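Local coordinates for protein ribokinase (Staphylococcus aureus, PDB 3RY7) that phosphorylates ribose at O-5 with ATP and magnesium, giving ribose 5-phosphate for nucleotide and amino acid synthesis and the pentose phosphate pathway, and is activated by monovalent cations, at residues 44-49 and 136-141; 122-127 and 148-153; 196-201 and 205-210; 262-265 and 270-273. All coordinates share one frame; numbering follows the deposited sequence.

Contact 1: residues 44-49 and 136-141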
loop_
_atom_site.group_PDB
_atom_site.type_symbol
_atom_site.label_atom_id
_atom_site.label_comp_id
_atom_site.label_asym_id
_atom_site.label_seq_id
_atom_site.Cartn_x
_atom_site.Cartn_y
_atom_site.Cartn_z
ATOM N N ALA A 44 -17.546 5.081 9.111
ATOM C CA ALA A 44 -16.852 3.791 8.958
ATOM C C ALA A 44 -15.329 3.923 9.196
ATOM O O ALA A 44 -14.726 3.105 9.881
ATOM C CB ALA A 44 -17.137 3.172 7.578
ATOM N N ASN A 45 -14.730 4.962 8.626
ATOM C CA ASN A 45 -13.304 5.215 8.806
ATOM C C ASN A 45 -12.973 5.375 10.282
ATOM O O ASN A 45 -12.050 4.746 10.799
ATOM C CB ASN A 45 -12.877 6.490 8.066
ATOM C CG ASN A 45 -12.861 6.334 6.544
ATOM O OD1 ASN A 45 -13.027 5.238 6.005
ATOM N ND2 ASN A 45 -12.664 7.444 5.851
ATOM N N GLN A 46 -13.735 6.224 10.971
ATOM C CA GLN A 46 -13.420 6.528 12.362
ATOM C C GLN A 46 -13.686 5.318 13.239
ATOM O O GLN A 46 -12.950 5.061 14.181
ATOM C CB GLN A 46 -14.182 7.778 12.843
ATOM C CG GLN A 46 -13.692 9.067 12.139
ATOM C CD GLN A 46 -14.451 10.311 12.558
ATOM O OE1 GLN A 46 -15.162 10.300 13.561
ATOM N NE2 GLN A 46 -14.294 11.396 11.797
ATOM N N ALA A 47 -14.726 4.560 12.901
ATOM C CA ALA A 47 -15.071 3.354 13.643
ATOM C C ALA A 47 -13.964 2.297 13.540
ATOM O O ALA A 47 -13.565 1.703 14.535
ATOM C CB ALA A 47 -16.399 2.790 13.146
ATOM N N ILE A 48 -13.477 2.064 12.325
ATOM C CA ILE A 48 -12.407 1.102 12.104
ATOM C C ILE A 48 -11.109 1.569 12.774
ATOM O O ILE A 48 -10.387 0.770 13.342
ATOM C CB ILE A 48 -12.159 0.862 10.594
ATOM C CG1 ILE A 48 -13.283 -0.003 10.006
ATOM C CG2 ILE A 48 -10.783 0.213 10.369
ATOM C CD1 ILE A 48 -13.406 0.101 8.490
ATOM N N ALA A 49 -10.829 2.869 12.720
ATOM C CA ALA A 49 -9.664 3.412 13.425
ATOM C C ALA A 49 -9.751 3.184 14.935
ATOM O O ALA A 49 -8.843 2.590 15.521
ATOM C CB ALA A 49 -9.471 4.897 13.100
ATOM N N PHE A 136 -17.302 7.568 25.341
ATOM C CA PHE A 136 -17.413 8.616 24.326
ATOM C C PHE A 136 -18.367 8.193 23.232
ATOM O O PHE A 136 -18.432 7.018 22.863
ATOM C CB PHE A 136 -16.059 8.909 23.662
ATOM C CG PHE A 136 -14.977 9.345 24.623
ATOM C CD1 PHE A 136 -14.701 10.692 24.814
ATOM C CD2 PHE A 136 -14.221 8.406 25.313
ATOM C CE1 PHE A 136 -13.702 11.092 25.686
ATOM C CE2 PHE A 136 -13.223 8.804 26.186
ATOM C CZ PHE A 136 -12.964 10.142 26.377
ATOM N N VAL A 137 -19.091 9.164 22.698
ATOM C CA VAL A 137 -19.787 8.968 21.447
ATOM C C VAL A 137 -19.262 9.997 20.445
ATOM O O VAL A 137 -19.125 11.178 20.773
ATOM C CB VAL A 137 -21.335 9.054 21.631
ATOM C CG1 VAL A 137 -21.692 10.194 22.541
ATOM C CG2 VAL A 137 -22.021 9.214 20.294
ATOM N N VAL A 138 -18.938 9.540 19.236
ATOM C CA VAL A 138 -18.352 10.405 18.209
ATOM C C VAL A 138 -19.249 10.453 16.989
ATOM O O VAL A 138 -19.638 9.411 16.477
ATOM C CB VAL A 138 -16.966 9.876 17.754
ATOM C CG1 VAL A 138 -16.273 10.880 16.822
ATOM C CG2 VAL A 138 -16.091 9.551 18.954
ATOM N N ALA A 139 -19.549 11.652 16.506
ATOM C CA ALA A 139 -20.369 11.802 15.317
ATOM C C ALA A 139 -19.667 12.675 14.286
ATOM O O ALA A 139 -18.785 13.444 14.637
ATOM C CB ALA A 139 -21.715 12.413 15.670
ATOM N N GLN A 140 -20.078 12.558 13.038
ATOM C CA GLN A 140 -19.704 13.455 11.968
ATOM C C GLN A 140 -20.935 13.912 11.230
ATOM O O GLN A 140 -22.006 13.451 11.484
ATOM C CB GLN A 140 -18.732 12.799 10.986
ATOM C CG GLN A 140 -17.764 11.884 11.595
ATOM C CD GLN A 140 -18.356 10.582 11.921
ATOM O OE1 GLN A 140 -19.232 10.122 11.266
ATOM N NE2 GLN A 140 -17.902 10.007 12.965
ATOM N N LEU A 141 -20.764 14.814 10.299
ATOM C CA LEU A 141 -21.923 15.397 9.638
ATOM C C LEU A 141 -22.329 14.712 8.315
ATOM O O LEU A 141 -22.979 15.334 7.489
ATOM C CB LEU A 141 -21.714 16.900 9.430
ATOM C CG LEU A 141 -21.472 17.727 10.700
ATOM C CD1 LEU A 141 -21.263 19.203 10.392
ATOM C CD2 LEU A 141 -22.658 17.561 11.643
#

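Contact 2: residues 122-127 and 148-153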
loop_
_atom_site.group_PDB
_atom_site.type_symbol
_atom_site.label_atom_id
_atom_site.label_comp_id
_atom_site.label_asym_id
_atom_site.label_seq_id
_atom_site.Cartn_x
_atom_site.Cartn_y
_atom_site.Cartn_z
ATOM N N GLU A 122 -35.328 8.263 15.928
ATOM C CA GLU A 122 -35.799 6.954 16.301
ATOM C C GLU A 122 -34.854 5.832 16.009
ATOM O O GLU A 122 -34.767 4.948 16.775
ATOM C CB GLU A 122 -37.222 6.651 15.845
ATOM C CG GLU A 122 -37.704 7.404 14.703
ATOM C CD GLU A 122 -37.884 8.844 14.962
ATOM O OE1 GLU A 122 -38.690 9.182 15.810
ATOM O OE2 GLU A 122 -37.252 9.649 14.302
ATOM N N ASP A 123 -34.109 5.917 14.927
ATOM C CA ASP A 123 -33.025 4.977 14.672
ATOM C C ASP A 123 -32.039 5.024 15.824
ATOM O O ASP A 123 -31.563 3.994 16.290
ATOM C CB ASP A 123 -32.307 5.323 13.362
ATOM C CG ASP A 123 -33.149 4.997 12.137
ATOM O OD1 ASP A 123 -33.872 3.965 12.161
ATOM O OD2 ASP A 123 -33.099 5.777 11.165
ATOM N N VAL A 124 -31.734 6.232 16.277
ATOM C CA VAL A 124 -30.774 6.427 17.352
ATOM C C VAL A 124 -31.299 5.934 18.701
ATOM O O VAL A 124 -30.604 5.207 19.407
ATOM C CB VAL A 124 -30.376 7.908 17.469
ATOM C CG1 VAL A 124 -29.460 8.121 18.694
ATOM C CG2 VAL A 124 -29.693 8.383 16.171
ATOM N N ILE A 125 -32.516 6.341 19.059
ATOM C CA ILE A 125 -33.137 5.923 20.331
ATOM C C ILE A 125 -33.080 4.417 20.404
ATOM O O ILE A 125 -32.737 3.823 21.429
ATOM C CB ILE A 125 -34.605 6.345 20.405
ATOM C CG1 ILE A 125 -34.729 7.724 21.038
ATOM C CG2 ILE A 125 -35.405 5.350 21.238
ATOM C CD1 ILE A 125 -33.722 8.718 20.537
ATOM N N ASN A 126 -33.392 3.801 19.274
ATOM C CA ASN A 126 -33.341 2.362 19.156
ATOM C C ASN A 126 -32.014 1.770 19.623
ATOM O O ASN A 126 -31.971 0.626 20.059
ATOM C CB ASN A 126 -33.624 1.966 17.706
ATOM C CG ASN A 126 -34.534 0.771 17.602
ATOM O OD1 ASN A 126 -35.757 0.919 17.514
ATOM N ND2 ASN A 126 -33.946 -0.427 17.614
ATOM N N ALA A 127 -30.936 2.547 19.540
ATOM C CA ALA A 127 -29.606 2.038 19.881
ATOM C C ALA A 127 -29.078 2.551 21.223
ATOM O O ALA A 127 -27.891 2.435 21.506
ATOM C CB ALA A 127 -28.628 2.385 18.774
ATOM N N ILE A 148 -27.979 13.300 15.268
ATOM C CA ILE A 148 -26.836 13.565 16.131
ATOM C C ILE A 148 -27.302 14.220 17.451
ATOM O O ILE A 148 -26.855 13.840 18.529
ATOM C CB ILE A 148 -25.775 14.445 15.435
ATOM C CG1 ILE A 148 -25.219 13.760 14.166
ATOM C CG2 ILE A 148 -24.617 14.741 16.409
ATOM C CD1 ILE A 148 -24.379 14.674 13.328
ATOM N N ILE A 149 -28.211 15.182 17.349
ATOM C CA ILE A 149 -28.774 15.835 18.538
ATOM C C ILE A 149 -29.355 14.793 19.495
ATOM O O ILE A 149 -29.104 14.812 20.708
ATOM C CB ILE A 149 -29.845 16.864 18.157
ATOM C CG1 ILE A 149 -29.194 18.095 17.529
ATOM C CG2 ILE A 149 -30.650 17.282 19.382
ATOM C CD1 ILE A 149 -30.206 19.072 16.932
ATOM N N SER A 150 -30.087 13.837 18.940
ATOM C CA SER A 150 -30.747 12.859 19.788
ATOM C C SER A 150 -29.741 11.929 20.495
ATOM O O SER A 150 -29.926 11.559 21.669
ATOM C CB SER A 150 -31.796 12.085 18.983
ATOM O OG SER A 150 -31.573 10.697 19.092
ATOM N N ALA A 151 -28.666 11.572 19.789
ATOM C CA ALA A 151 -27.632 10.728 20.373
ATOM C C ALA A 151 -26.851 11.491 21.460
ATOM O O ALA A 151 -26.475 10.923 22.486
ATOM C CB ALA A 151 -26.690 10.219 19.292
ATOM N N PHE A 152 -26.632 12.784 21.224
ATOM C CA PHE A 152 -25.878 13.616 22.165
ATOM C C PHE A 152 -26.732 13.964 23.400
ATOM O O PHE A 152 -26.199 14.149 24.488
ATOM C CB PHE A 152 -25.365 14.891 21.475
ATOM C CG PHE A 152 -24.112 14.682 20.636
ATOM C CD1 PHE A 152 -23.436 15.778 20.085
ATOM C CD2 PHE A 152 -23.605 13.399 20.414
ATOM C CE1 PHE A 152 -22.269 15.594 19.304
ATOM C CE2 PHE A 152 -22.434 13.207 19.655
ATOM C CZ PHE A 152 -21.767 14.308 19.094
ATOM N N GLU A 153 -28.052 14.042 23.230
ATOM C CA GLU A 153 -28.963 14.244 24.383
ATOM C C GLU A 153 -28.910 13.062 25.333
ATOM O O GLU A 153 -28.753 13.221 26.552
ATOM C CB GLU A 153 -30.388 14.506 23.925
ATOM C CG GLU A 153 -30.582 15.876 23.302
ATOM C CD GLU A 153 -31.901 15.982 22.551
ATOM O OE1 GLU A 153 -32.417 14.904 22.160
ATOM O OE2 GLU A 153 -32.400 17.125 22.342
#

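Contact 3: residues 196-201 and 205-210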
loop_
_atom_site.group_PDB
_atom_site.type_symbol
_atom_site.label_atom_id
_atom_site.label_comp_id
_atom_site.label_asym_id
_atom_site.label_seq_id
_atom_site.Cartn_x
_atom_site.Cartn_y
_atom_site.Cartn_z
ATOM N N ILE A 196 -14.546 33.252 12.192
ATOM C CA ILE A 196 -13.161 33.716 12.322
ATOM C C ILE A 196 -12.160 32.824 11.599
ATOM O O ILE A 196 -11.990 31.659 11.969
ATOM C CB ILE A 196 -12.706 33.739 13.789
ATOM C CG1 ILE A 196 -13.637 34.596 14.644
ATOM C CG2 ILE A 196 -11.276 34.242 13.878
ATOM C CD1 ILE A 196 -13.406 34.414 16.123
ATOM N N LYS A 197 -11.472 33.380 10.602
ATOM C CA LYS A 197 -10.470 32.630 9.841
ATOM C C LYS A 197 -9.295 32.159 10.694
ATOM O O LYS A 197 -8.903 32.818 11.660
ATOM C CB LYS A 197 -9.957 33.431 8.634
ATOM C CG LYS A 197 -8.667 32.862 8.026
ATOM C CD LYS A 197 -8.780 32.632 6.528
ATOM C CE LYS A 197 -7.568 31.870 6.010
ATOM N NZ LYS A 197 -7.792 31.320 4.649
ATOM N N VAL A 198 -8.746 31.004 10.334
ATOM C CA VAL A 198 -7.611 30.451 11.044
ATOM C C VAL A 198 -6.342 30.794 10.278
ATOM O O VAL A 198 -6.161 30.357 9.142
ATOM C CB VAL A 198 -7.739 28.929 11.218
ATOM C CG1 VAL A 198 -6.513 28.360 11.936
ATOM C CG2 VAL A 198 -9.014 28.594 11.981
ATOM N N THR A 199 -5.483 31.591 10.911
ATOM C CA THR A 199 -4.222 32.039 10.319
ATOM C C THR A 199 -3.049 31.975 11.295
ATOM O O THR A 199 -2.224 31.059 11.225
ATOM C CB THR A 199 -4.334 33.486 9.793
ATOM O OG1 THR A 199 -4.767 34.361 10.845
ATOM C CG2 THR A 199 -5.346 33.558 8.663
ATOM N N ASN A 200 -2.976 32.943 12.210
ATOM C CA ASN A 200 -1.936 32.951 13.244
ATOM C C ASN A 200 -2.490 32.331 14.527
ATOM O O ASN A 200 -3.701 32.104 14.642
ATOM C CB ASN A 200 -1.419 34.369 13.517
ATOM C CG ASN A 200 -2.539 35.341 13.841
ATOM O OD1 ASN A 200 -3.610 34.939 14.297
ATOM N ND2 ASN A 200 -2.298 36.630 13.603
ATOM N N GLU A 201 -1.615 32.065 15.492
ATOM C CA GLU A 201 -2.050 31.480 16.751
ATOM C C GLU A 201 -3.131 32.313 17.462
ATOM O O GLU A 201 -3.955 31.770 18.203
ATOM C CB GLU A 201 -0.863 31.217 17.678
ATOM C CG GLU A 201 -1.277 30.558 18.988
ATOM C CD GLU A 201 -0.119 29.919 19.733
ATOM O OE1 GLU A 201 0.256 30.450 20.807
ATOM O OE2 GLU A 201 0.405 28.881 19.252
ATOM N N LYS A 205 -6.703 31.133 19.127
ATOM C CA LYS A 205 -7.210 31.539 20.408
ATOM C C LYS A 205 -8.596 32.118 20.244
ATOM O O LYS A 205 -9.464 31.820 20.999
ATOM C CB LYS A 205 -6.333 32.619 20.990
ATOM C CG LYS A 205 -5.172 32.157 21.765
ATOM C CD LYS A 205 -4.335 33.374 22.241
ATOM C CE LYS A 205 -2.878 33.025 22.563
ATOM N NZ LYS A 205 -1.992 34.218 22.583
ATOM N N ASP A 206 -8.778 32.968 19.261
ATOM C CA ASP A 206 -10.079 33.603 19.040
ATOM C C ASP A 206 -11.171 32.577 18.710
ATOM O O ASP A 206 -12.307 32.691 19.170
ATOM C CB ASP A 206 -9.989 34.649 17.925
ATOM C CG ASP A 206 -9.079 35.821 18.284
ATOM O OD1 ASP A 206 -8.920 36.112 19.495
ATOM O OD2 ASP A 206 -8.526 36.448 17.351
ATOM N N ASN A 207 -10.818 31.589 17.891
ATOM C CA ASN A 207 -11.709 30.466 17.576
ATOM C C ASN A 207 -12.073 29.663 18.819
ATOM O O ASN A 207 -13.251 29.532 19.160
ATOM C CB ASN A 207 -11.076 29.559 16.501
ATOM C CG ASN A 207 -11.487 29.957 15.104
ATOM O OD1 ASN A 207 -10.830 30.770 14.447
ATOM N ND2 ASN A 207 -12.604 29.417 14.655
ATOM N N ALA A 208 -11.057 29.160 19.513
ATOM C CA ALA A 208 -11.280 28.470 20.776
ATOM C C ALA A 208 -12.245 29.249 21.678
ATOM O O ALA A 208 -13.183 28.684 22.234
ATOM C CB ALA A 208 -9.969 28.227 21.484
ATOM N N ASN A 209 -12.013 30.551 21.811
ATOM C CA ASN A 209 -12.802 31.372 22.723
ATOM C C ASN A 209 -14.258 31.432 22.312
ATOM O O ASN A 209 -15.161 31.468 23.159
ATOM C CB ASN A 209 -12.213 32.780 22.850
ATOM C CG ASN A 209 -11.074 32.838 23.857
ATOM O OD1 ASN A 209 -11.067 32.096 24.840
ATOM N ND2 ASN A 209 -10.110 33.723 23.618
ATOM N N TYR A 210 -14.486 31.442 21.006
ATOM C CA TYR A 210 -15.839 31.342 20.503
ATOM C C TYR A 210 -16.475 30.042 20.982
ATOM O O TYR A 210 -17.559 30.065 21.571
ATOM C CB TYR A 210 -15.896 31.405 18.981
ATOM C CG TYR A 210 -17.267 31.012 18.507
ATOM C CD1 TYR A 210 -17.509 29.741 18.001
ATOM C CD2 TYR A 210 -18.344 31.888 18.634
ATOM C CE1 TYR A 210 -18.770 29.365 17.590
ATOM C CE2 TYR A 210 -19.619 31.521 18.232
ATOM C CZ TYR A 210 -19.826 30.257 17.707
ATOM O OH TYR A 210 -21.085 29.871 17.303
#

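Contact 4: residues 262-265 and 270-273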
loop_
_atom_site.group_PDB
_atom_site.type_symbol
_atom_site.label_atom_id
_atom_site.label_comp_id
_atom_site.label_asym_id
_atom_site.label_seq_id
_atom_site.Cartn_x
_atom_site.Cartn_y
_atom_site.Cartn_z
ATOM N N SER A 262 -9.564 7.001 21.175
ATOM C CA SER A 262 -9.150 5.738 21.798
ATOM C C SER A 262 -8.207 5.969 22.995
ATOM O O SER A 262 -8.172 5.186 23.948
ATOM C CB SER A 262 -8.458 4.826 20.768
ATOM O OG SER A 262 -7.168 5.313 20.401
ATOM N N ARG A 263 -7.463 7.066 22.930
ATOM C CA ARG A 263 -6.381 7.345 23.861
ATOM C C ARG A 263 -6.795 8.312 24.984
ATOM O O ARG A 263 -6.196 8.312 26.064
ATOM C CB ARG A 263 -5.185 7.902 23.075
ATOM C CG ARG A 263 -4.030 8.421 23.914
ATOM C CD ARG A 263 -3.578 7.379 24.922
ATOM N NE ARG A 263 -3.027 6.188 24.285
ATOM C CZ ARG A 263 -1.725 5.980 24.094
ATOM N NH1 ARG A 263 -0.834 6.891 24.485
ATOM N NH2 ARG A 263 -1.316 4.853 23.514
ATOM N N LEU A 264 -7.825 9.119 24.731
ATOM C CA LEU A 264 -8.272 10.139 25.685
ATOM C C LEU A 264 -8.783 9.532 26.978
ATOM O O LEU A 264 -9.646 8.653 26.957
ATOM C CB LEU A 264 -9.402 10.969 25.088
ATOM C CG LEU A 264 -9.272 12.490 25.133
ATOM C CD1 LEU A 264 -10.650 13.121 25.058
ATOM C CD2 LEU A 264 -8.513 12.982 26.357
ATOM N N ASN A 265 -8.261 10.003 28.107
ATOM C CA ASN A 265 -8.817 9.613 29.402
ATOM C C ASN A 265 -10.144 10.323 29.599
ATOM O O ASN A 265 -10.358 11.406 29.042
ATOM C CB ASN A 265 -7.855 9.959 30.544
ATOM C CG ASN A 265 -6.629 9.070 30.562
ATOM O OD1 ASN A 265 -6.626 7.982 29.976
ATOM N ND2 ASN A 265 -5.578 9.524 31.242
ATOM N N ASN A 270 -5.058 14.160 29.716
ATOM C CA ASN A 270 -4.006 13.806 28.767
ATOM C C ASN A 270 -4.316 14.249 27.337
ATOM O O ASN A 270 -4.074 13.515 26.385
ATOM C CB ASN A 270 -3.759 12.300 28.784
ATOM C CG ASN A 270 -4.902 11.520 28.165
ATOM O OD1 ASN A 270 -6.067 11.905 28.280
ATOM N ND2 ASN A 270 -4.578 10.417 27.507
ATOM N N LEU A 271 -4.848 15.455 27.197
ATOM C CA LEU A 271 -5.153 16.000 25.881
ATOM C C LEU A 271 -3.960 15.947 24.925
ATOM O O LEU A 271 -4.087 15.453 23.812
ATOM C CB LEU A 271 -5.659 17.440 25.995
ATOM C CG LEU A 271 -7.175 17.602 25.872
ATOM C CD1 LEU A 271 -7.859 16.367 26.385
ATOM C CD2 LEU A 271 -7.681 18.836 26.619
ATOM N N ALA A 272 -2.813 16.475 25.352
ATOM C CA ALA A 272 -1.640 16.536 24.478
ATOM C C ALA A 272 -1.089 15.145 24.104
ATOM O O ALA A 272 -0.681 14.925 22.968
ATOM C CB ALA A 272 -0.540 17.417 25.097
ATOM N N ASP A 273 -1.080 14.223 25.063
ATOM C CA ASP A 273 -0.654 12.850 24.793
ATOM C C ASP A 273 -1.586 12.156 23.788
ATOM O O ASP A 273 -1.131 11.491 22.842
ATOM C CB ASP A 273 -0.591 12.054 26.101
ATOM C CG ASP A 273 -0.565 10.548 25.875
ATOM O OD1 ASP A 273 -1.395 9.863 26.509
ATOM O OD2 ASP A 273 0.265 10.049 25.069
#

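Contact 1: residues 44-49 and 136-141
The amide oxygen OE1 of Gln46 takes an N-H from Gln140 NE2 at 2.8 Å, the single hydrogen bond between segments 44-49 and 136-141. The bond is bent, with 137° at the hydrogen, as OE1 lies tilted out of the Gln140 amide plane. The two side chains come from opposite directions, and their amide planes stand 85° apart. The donor reaches OE1 from above the carbonyl plane, not along a lone pair. Gln140 gets there by folding: its chain is bent about the CB-CG bond (chi2 78°), which lays CG 3.5 Å from Gln46 NE2. Gln46, by contrast, runs extended beyond CG, spanning the space between helix and sheet, as a long amide can. Val138, two residues before Gln140 and on the same side of the strand, meets the amide crosswise, its CG1 3.5 Å from Gln46 OE1.

The other end of the Gln46 amide explains why a glutamine suits this place. While OE1 accepts from Gln140, NE2 donates to Asp254, the probable proton acceptor of the reaction, and to Asn165 on strand 161-165. With three bonds in all, the buried amide should resist rotation, and it probably helps to orient Asp254 from the second shell. Asn45, one residue earlier and part of the ribose site, also bonds Asp254.

Strand 136-140 runs parallel between strands 4-8 and 161-165 in the central sheet. Val138 packs against Ile257 and Val261 of helix 252-263, Ala139 faces the opposite layer at helix 145-157, and helix 42-52 meets Gln292 and Ile295 of the second subunit.

Contact 2: residues 122-127 and 148-153
Val124 and Ala151 meet through methyl groups where helix 121-125 packs against helix 145-157, the connecting helix of a beta-alpha-beta crossover between parallel strands 136-140 and 161-165. Val124 CG1 lies 3.5 Å from Ala151 CB, and the two backbones come close at this point, their CA atoms 6.1 Å apart. Such an approach suits alanine, whose single methyl adds little bulk, paired with a short branched valine. CG1 of Val124 makes the touch because it stands anti to the backbone N (chi1 175°), beside the carbonyl carbon.

Ser150, which precedes Ala151, meets both Val124 and Ile125. Its OG is set among carbons, 3.4 Å from Val124 CG1, and this buried hydroxyl has no hydrogen-bond partner in the model. Serine therefore probably suits the place by its small size more than by its polarity. The exposed Ile125 reaches in with the far end of its chain, bringing CD1 to 3.3 Å from Ser150 OG.

Further out, the partners are themselves held in place. Asp123 ties the first turn of helix 121-125 by accepting from the backbone N of Thr120, and it forms a salt bridge with Lys62. On the inner side of helix 145-157, Ile148 and Phe152 pack on Ala139 of strand 136-140 and on Leu176 of helix 174-177, fixing the helix to the sheet while Ser150 and Ala151 meet its neighbour. One turn of helix brings these two together: Ile148 CG2 rests 3.8 Å above the plane of the Phe152 ring, over its centre.

Contact 3: residues 196-201 and 205-210
The chain enters 196-201 in extended form and then turns into helix 201-213, where the i to i+4 bond from Lys205 N to Glu201 O measures 3.0 Å and is nearly straight at 162°. Asn200 holds the N-cap position, and its OD1 accepts from a backbone N of the first turn. Asparagine is apt there, being short enough to fold back on exposed amides. Ser203 OG adds bonds to Thr199 N and Asn200 O.

The incoming chain leans on the same helix with its apolar groups. Ile196 carries its CD1 against Asp206, 3.7 Å from the carbonyl O and 3.9 Å from CB. It crosses that side chain at about a right angle and touches the aliphatic CB, not the carboxylate. The other branch of the isoleucine, CG2, stands anti to the backbone N and turns to the buried Asn207, and the two side chains slide past each other in opposite directions. Val198 approaches Asn207 crosswise and lies close to Leu223 of the ATP site.

On the exposed side Glu201 and Lys205 lie one helical turn apart, with Glu201 OE1 4.7 Å from Lys205 NZ. These opposite charges are not in contact; their attraction is probably weak in solvent. The loop probably keeps its place through N-capping, the Ser203 bonds and apolar packing more than through charge.

Contact 4: residues 262-265 and 270-273
Asn270 grips the end of helix 252-263 with both ends of its amide, and here the contact is tight. Its ND2 donates to Arg263 O at 3.0 Å, and its OD1 accepts from Asn265 N at 2.9 Å in an almost straight bond (171°). The carboxamide thus plays the part of a peptide group, satisfying a carbonyl and an N-H on either side of Leu264, the first residue to leave the helix. Arg263 O lies in the amide plane of Asn270, although the donor stands above the plane of that carbonyl. CG of Asn270 sits between its own backbone N and carbonyl carbon (chi1 71°), which turns the amide toward the end of helix 252-263. The Asn265 amide stacks on it, nearly parallel, and its ND2 hydrogen-bonds Asp269. Leu264 CD2 also packs on Leu271 CD1, adding an apolar touch beside the amides.

A short loop joins helices 252-263 and 271-283 of the alpha/beta fold: Asn270 occupies the N-cap position of the second helix but spends its polar atoms largely on the preceding helix end, and Asn3 adds a bond to Leu264 O.

The partly exposed flank is looser. Arg263 bends twice to lay its guanidinium beside Asp273, giving a long salt bridge of 3.4 Å from Arg263 NH1 to Asp273 OD2 at the edge of the group, with the two planes 41° apart. Asp273 OD1 also receives a weak bond from Asn270 ND2, likewise 3.4 Å. The length and flexibility of arginine suit this flank, since the same side chain makes a cation-pi contact with Phe277 one turn further along helix 271-283.

Overall arrangement
All four contacts lie in the alpha/beta body built on the nine-stranded sheet of this PfkB-family kinase. Strand 136-140 of contact 1 leads directly into helix 145-157 of contact 2; the centres of these contacts are 15 Å apart, they touch through Ala139 and Ile148, and their segments alternate along the chain. Contact 4 comes last in sequence yet meets contact 1, 16 Å away between centres, where Phe136 packs on the backbone of Leu264. Contact 3 stands apart, about 11 Å from contact 4 at the nearest atoms. Contact 1 thus sits beside the catalytic centre, contact 3 borders the ATP side, and contacts 2 and 4 join helices of the surrounding layers.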